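Local coordinates for protein ceramide very long chain fatty acid hydroxylase SCS7 (Saccharomyces cerevisiae, PDB 4ZR1) that hydroxylates the very long chain fatty acid of ceramides, probably at C-2 and at a dimetal centre, taking electrons from cytochrome b5, at residues Phe28-Leu38 / Lys249-Tyr259. Residues are numbered along the deposited sequence; the frame is centred on the assembly and turned at random.
Sequences FVKELPAEEKL and KYHLEHHYKNY. With ZN (zinc ion), chain C; ZN (zinc ion), chain D.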
# COMPACT_ATOMS: atom_id res chain seq x y z
N PHE A 28 14.64 -8.51 -8.12
CA PHE A 28 14.32 -7.22 -8.72
C PHE A 28 14.91 -7.13 -10.12
O PHE A 28 15.96 -7.72 -10.40
CB PHE A 28 14.83 -6.09 -7.82
CG PHE A 28 14.27 -6.13 -6.42
CD1 PHE A 28 12.89 -6.18 -6.21
CD2 PHE A 28 15.11 -6.16 -5.32
CE1 PHE A 28 12.37 -6.23 -4.93
CE2 PHE A 28 14.59 -6.21 -4.03
CZ PHE A 28 13.21 -6.24 -3.84
N VAL A 29 14.24 -6.41 -11.02
CA VAL A 29 14.70 -6.26 -12.39
C VAL A 29 14.87 -4.79 -12.77
O VAL A 29 14.15 -3.93 -12.25
CB VAL A 29 13.74 -6.95 -13.40
CG1 VAL A 29 14.48 -7.32 -14.68
CG2 VAL A 29 13.13 -8.19 -12.78
N LYS A 30 15.81 -4.49 -13.67
CA LYS A 30 16.04 -3.11 -14.08
C LYS A 30 14.86 -2.67 -14.93
O LYS A 30 14.52 -1.49 -14.96
CB LYS A 30 17.35 -2.95 -14.85
CG LYS A 30 17.18 -2.77 -16.35
CD LYS A 30 18.48 -2.94 -17.08
CE LYS A 30 18.31 -3.89 -18.25
NZ LYS A 30 19.63 -4.33 -18.75
N GLU A 31 14.24 -3.61 -15.63
CA GLU A 31 13.08 -3.31 -16.45
C GLU A 31 12.00 -4.38 -16.21
O GLU A 31 12.30 -5.56 -16.11
CB GLU A 31 13.46 -3.22 -17.93
CG GLU A 31 12.82 -2.03 -18.62
CD GLU A 31 13.53 -0.72 -18.32
OE1 GLU A 31 14.78 -0.71 -18.30
OE2 GLU A 31 12.84 0.29 -18.07
N LEU A 32 10.76 -3.93 -16.09
CA LEU A 32 9.62 -4.81 -15.84
C LEU A 32 9.53 -5.90 -16.90
O LEU A 32 9.77 -5.64 -18.08
CB LEU A 32 8.32 -3.99 -15.82
CG LEU A 32 8.36 -2.76 -14.91
CD1 LEU A 32 7.02 -2.03 -14.89
CD2 LEU A 32 8.79 -3.15 -13.52
N PRO A 33 9.17 -7.13 -16.48
CA PRO A 33 8.91 -8.24 -17.39
C PRO A 33 7.49 -8.18 -17.93
O PRO A 33 6.81 -7.17 -17.77
CB PRO A 33 9.12 -9.47 -16.51
CG PRO A 33 8.67 -9.01 -15.17
CD PRO A 33 9.08 -7.55 -15.07
N ALA A 34 7.05 -9.27 -18.56
CA ALA A 34 5.71 -9.33 -19.14
C ALA A 34 4.65 -9.33 -18.05
O ALA A 34 4.88 -9.86 -16.96
CB ALA A 34 5.57 -10.58 -20.02
N GLU A 35 3.51 -8.74 -18.36
CA GLU A 35 2.37 -8.71 -17.45
C GLU A 35 2.04 -10.10 -16.86
O GLU A 35 1.72 -10.22 -15.68
CB GLU A 35 1.16 -8.12 -18.21
CG GLU A 35 -0.15 -8.84 -17.97
CD GLU A 35 -1.25 -8.35 -18.88
OE1 GLU A 35 -1.09 -7.26 -19.47
OE2 GLU A 35 -2.27 -9.07 -19.01
N GLU A 36 2.17 -11.15 -17.67
CA GLU A 36 1.73 -12.49 -17.27
C GLU A 36 2.77 -13.25 -16.47
O GLU A 36 2.47 -14.30 -15.90
CB GLU A 36 1.34 -13.30 -18.49
CG GLU A 36 0.04 -14.06 -18.31
CD GLU A 36 -1.06 -13.15 -17.79
OE1 GLU A 36 -1.28 -12.10 -18.42
OE2 GLU A 36 -1.69 -13.46 -16.74
N LYS A 37 3.99 -12.71 -16.41
CA LYS A 37 5.02 -13.22 -15.50
C LYS A 37 4.77 -12.74 -14.07
O LYS A 37 5.43 -13.20 -13.13
CB LYS A 37 6.41 -12.80 -15.96
CG LYS A 37 6.93 -13.60 -17.14
CD LYS A 37 8.41 -13.37 -17.35
CE LYS A 37 8.94 -14.29 -18.41
NZ LYS A 37 8.22 -14.09 -19.69
N LEU A 38 3.82 -11.83 -13.90
CA LEU A 38 3.51 -11.30 -12.58
C LEU A 38 2.35 -12.03 -11.91
O LEU A 38 1.98 -11.70 -10.79
CB LEU A 38 3.21 -9.80 -12.66
CG LEU A 38 4.42 -8.95 -13.05
CD1 LEU A 38 4.10 -7.48 -12.88
CD2 LEU A 38 5.64 -9.34 -12.23
N LYS A 249 3.66 2.00 -14.99
CA LYS A 249 5.04 1.57 -15.06
C LYS A 249 5.80 2.07 -13.84
O LYS A 249 6.62 1.36 -13.26
CB LYS A 249 5.71 2.05 -16.35
CG LYS A 249 7.24 1.96 -16.30
CD LYS A 249 7.90 2.16 -17.66
CE LYS A 249 9.34 2.64 -17.52
NZ LYS A 249 9.46 3.73 -16.50
N TYR A 250 5.50 3.30 -13.44
CA TYR A 250 6.18 3.96 -12.33
C TYR A 250 5.93 3.24 -11.01
O TYR A 250 6.86 2.94 -10.26
CB TYR A 250 5.72 5.41 -12.24
CG TYR A 250 6.45 6.22 -11.20
CD1 TYR A 250 7.69 6.77 -11.47
CD2 TYR A 250 5.89 6.45 -9.95
CE1 TYR A 250 8.36 7.53 -10.53
CE2 TYR A 250 6.55 7.20 -8.99
CZ TYR A 250 7.79 7.74 -9.29
OH TYR A 250 8.45 8.49 -8.34
N HIS A 251 4.67 2.96 -10.73
CA HIS A 251 4.33 2.32 -9.47
C HIS A 251 4.81 0.87 -9.42
O HIS A 251 5.30 0.41 -8.39
CB HIS A 251 2.83 2.37 -9.23
CG HIS A 251 2.42 1.62 -8.00
ND1 HIS A 251 2.77 2.03 -6.73
CD2 HIS A 251 1.74 0.47 -7.85
CE1 HIS A 251 2.31 1.17 -5.85
NE2 HIS A 251 1.67 0.21 -6.50
N LEU A 252 4.67 0.17 -10.53
CA LEU A 252 5.11 -1.21 -10.61
C LEU A 252 6.62 -1.33 -10.39
O LEU A 252 7.10 -2.34 -9.88
CB LEU A 252 4.72 -1.82 -11.96
CG LEU A 252 3.52 -2.77 -11.96
CD1 LEU A 252 2.41 -2.29 -11.07
CD2 LEU A 252 3.00 -2.93 -13.37
N GLU A 253 7.36 -0.29 -10.77
CA GLU A 253 8.80 -0.31 -10.53
C GLU A 253 9.10 -0.12 -9.05
O GLU A 253 10.14 -0.55 -8.56
CB GLU A 253 9.52 0.76 -11.36
CG GLU A 253 9.66 0.41 -12.83
CD GLU A 253 10.45 1.44 -13.59
OE1 GLU A 253 10.96 2.39 -12.96
OE2 GLU A 253 10.55 1.31 -14.83
N HIS A 254 8.18 0.53 -8.34
CA HIS A 254 8.31 0.63 -6.89
C HIS A 254 8.24 -0.76 -6.26
O HIS A 254 8.83 -1.03 -5.22
CB HIS A 254 7.21 1.53 -6.32
CG HIS A 254 7.07 1.42 -4.83
ND1 HIS A 254 7.84 2.15 -3.96
CD2 HIS A 254 6.26 0.64 -4.07
CE1 HIS A 254 7.51 1.83 -2.72
NE2 HIS A 254 6.55 0.92 -2.76
N HIS A 255 7.51 -1.64 -6.92
CA HIS A 255 7.35 -3.02 -6.49
C HIS A 255 8.51 -3.92 -6.97
O HIS A 255 9.13 -4.61 -6.17
CB HIS A 255 6.02 -3.57 -7.01
CG HIS A 255 4.84 -3.14 -6.20
ND1 HIS A 255 4.54 -3.67 -4.96
CD2 HIS A 255 3.87 -2.22 -6.45
CE1 HIS A 255 3.45 -3.10 -4.49
NE2 HIS A 255 3.02 -2.22 -5.37
N TYR A 256 8.80 -3.89 -8.26
CA TYR A 256 9.70 -4.88 -8.85
C TYR A 256 11.07 -4.34 -9.25
O TYR A 256 11.75 -4.95 -10.06
CB TYR A 256 9.04 -5.51 -10.08
CG TYR A 256 7.66 -6.05 -9.83
CD1 TYR A 256 7.47 -7.34 -9.33
CD2 TYR A 256 6.54 -5.29 -10.12
CE1 TYR A 256 6.19 -7.83 -9.11
CE2 TYR A 256 5.27 -5.77 -9.90
CZ TYR A 256 5.10 -7.04 -9.40
OH TYR A 256 3.82 -7.51 -9.20
N LYS A 257 11.48 -3.21 -8.68
CA LYS A 257 12.79 -2.65 -9.01
C LYS A 257 13.42 -1.91 -7.83
O LYS A 257 14.57 -2.19 -7.46
CB LYS A 257 12.66 -1.70 -10.20
CG LYS A 257 13.97 -1.06 -10.63
CD LYS A 257 13.78 -0.28 -11.92
CE LYS A 257 15.08 0.31 -12.42
NZ LYS A 257 14.85 1.05 -13.70
N ASN A 258 12.67 -0.98 -7.24
CA ASN A 258 13.18 -0.18 -6.13
C ASN A 258 12.04 0.34 -5.24
O ASN A 258 11.22 1.14 -5.69
CB ASN A 258 14.01 1.00 -6.67
CG ASN A 258 14.90 1.64 -5.60
OD1 ASN A 258 14.49 1.82 -4.46
ND2 ASN A 258 16.12 1.97 -5.99
N TYR A 259 12.00 -0.12 -3.99
CA TYR A 259 10.99 0.34 -3.04
C TYR A 259 11.58 1.35 -2.04
O TYR A 259 11.00 1.60 -0.98
CB TYR A 259 10.36 -0.85 -2.28
CG TYR A 259 11.30 -1.68 -1.43
CD1 TYR A 259 12.06 -2.70 -1.98
CD2 TYR A 259 11.40 -1.47 -0.06
CE1 TYR A 259 12.92 -3.47 -1.21
CE2 TYR A 259 12.24 -2.24 0.73
CZ TYR A 259 13.00 -3.23 0.15
OH TYR A 259 13.84 -3.99 0.94
ZN ZN C . 1.13 -1.47 -5.17
ZN ZN D . 5.36 0.43 -1.04
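The last histidine box of the dizinc site, on helix 242-256, is backed by the N-terminal loop 28-38, where Leu32, Leu38 and Val29 meet residues 252-257. His251 and His255 bind one zinc ion through NE2 and His254 the other, while Leu252, Glu253 and Tyr256 meet the loop. Leu32 CD1 rests on Leu252 CB at 3.7 Å, and its CD2 packs against the aliphatic CG of Glu253. Leu38 lays both methyls on the phenol ring of Tyr256; CD2 makes a CH-pi contact, 3.9 Å from the ring centroid and 27° off the normal. The backbones also join: Val29 N gives a hydrogen bond to Tyr256 O, 3.0 Å long. Lys257, with CG anti to its own N (chi1 -180°) and the rest extended, runs past Val29 O to reach Lys30 O, where NZ donates in the carbonyl plane, on a lone pair, at 2.9 Å. A methionine in its place would probably leave Lys30 O without this donor and that part of the loop less firmly held. Phe28 CZ touches the edge of Tyr259 at CE1, 3.8 Å away. Beyond the contact, Tyr256 also touches Pro181, and helix 211-236 supplies His232 and His236 to the zinc ion of His251 and His255, its His236 also packing on Leu252.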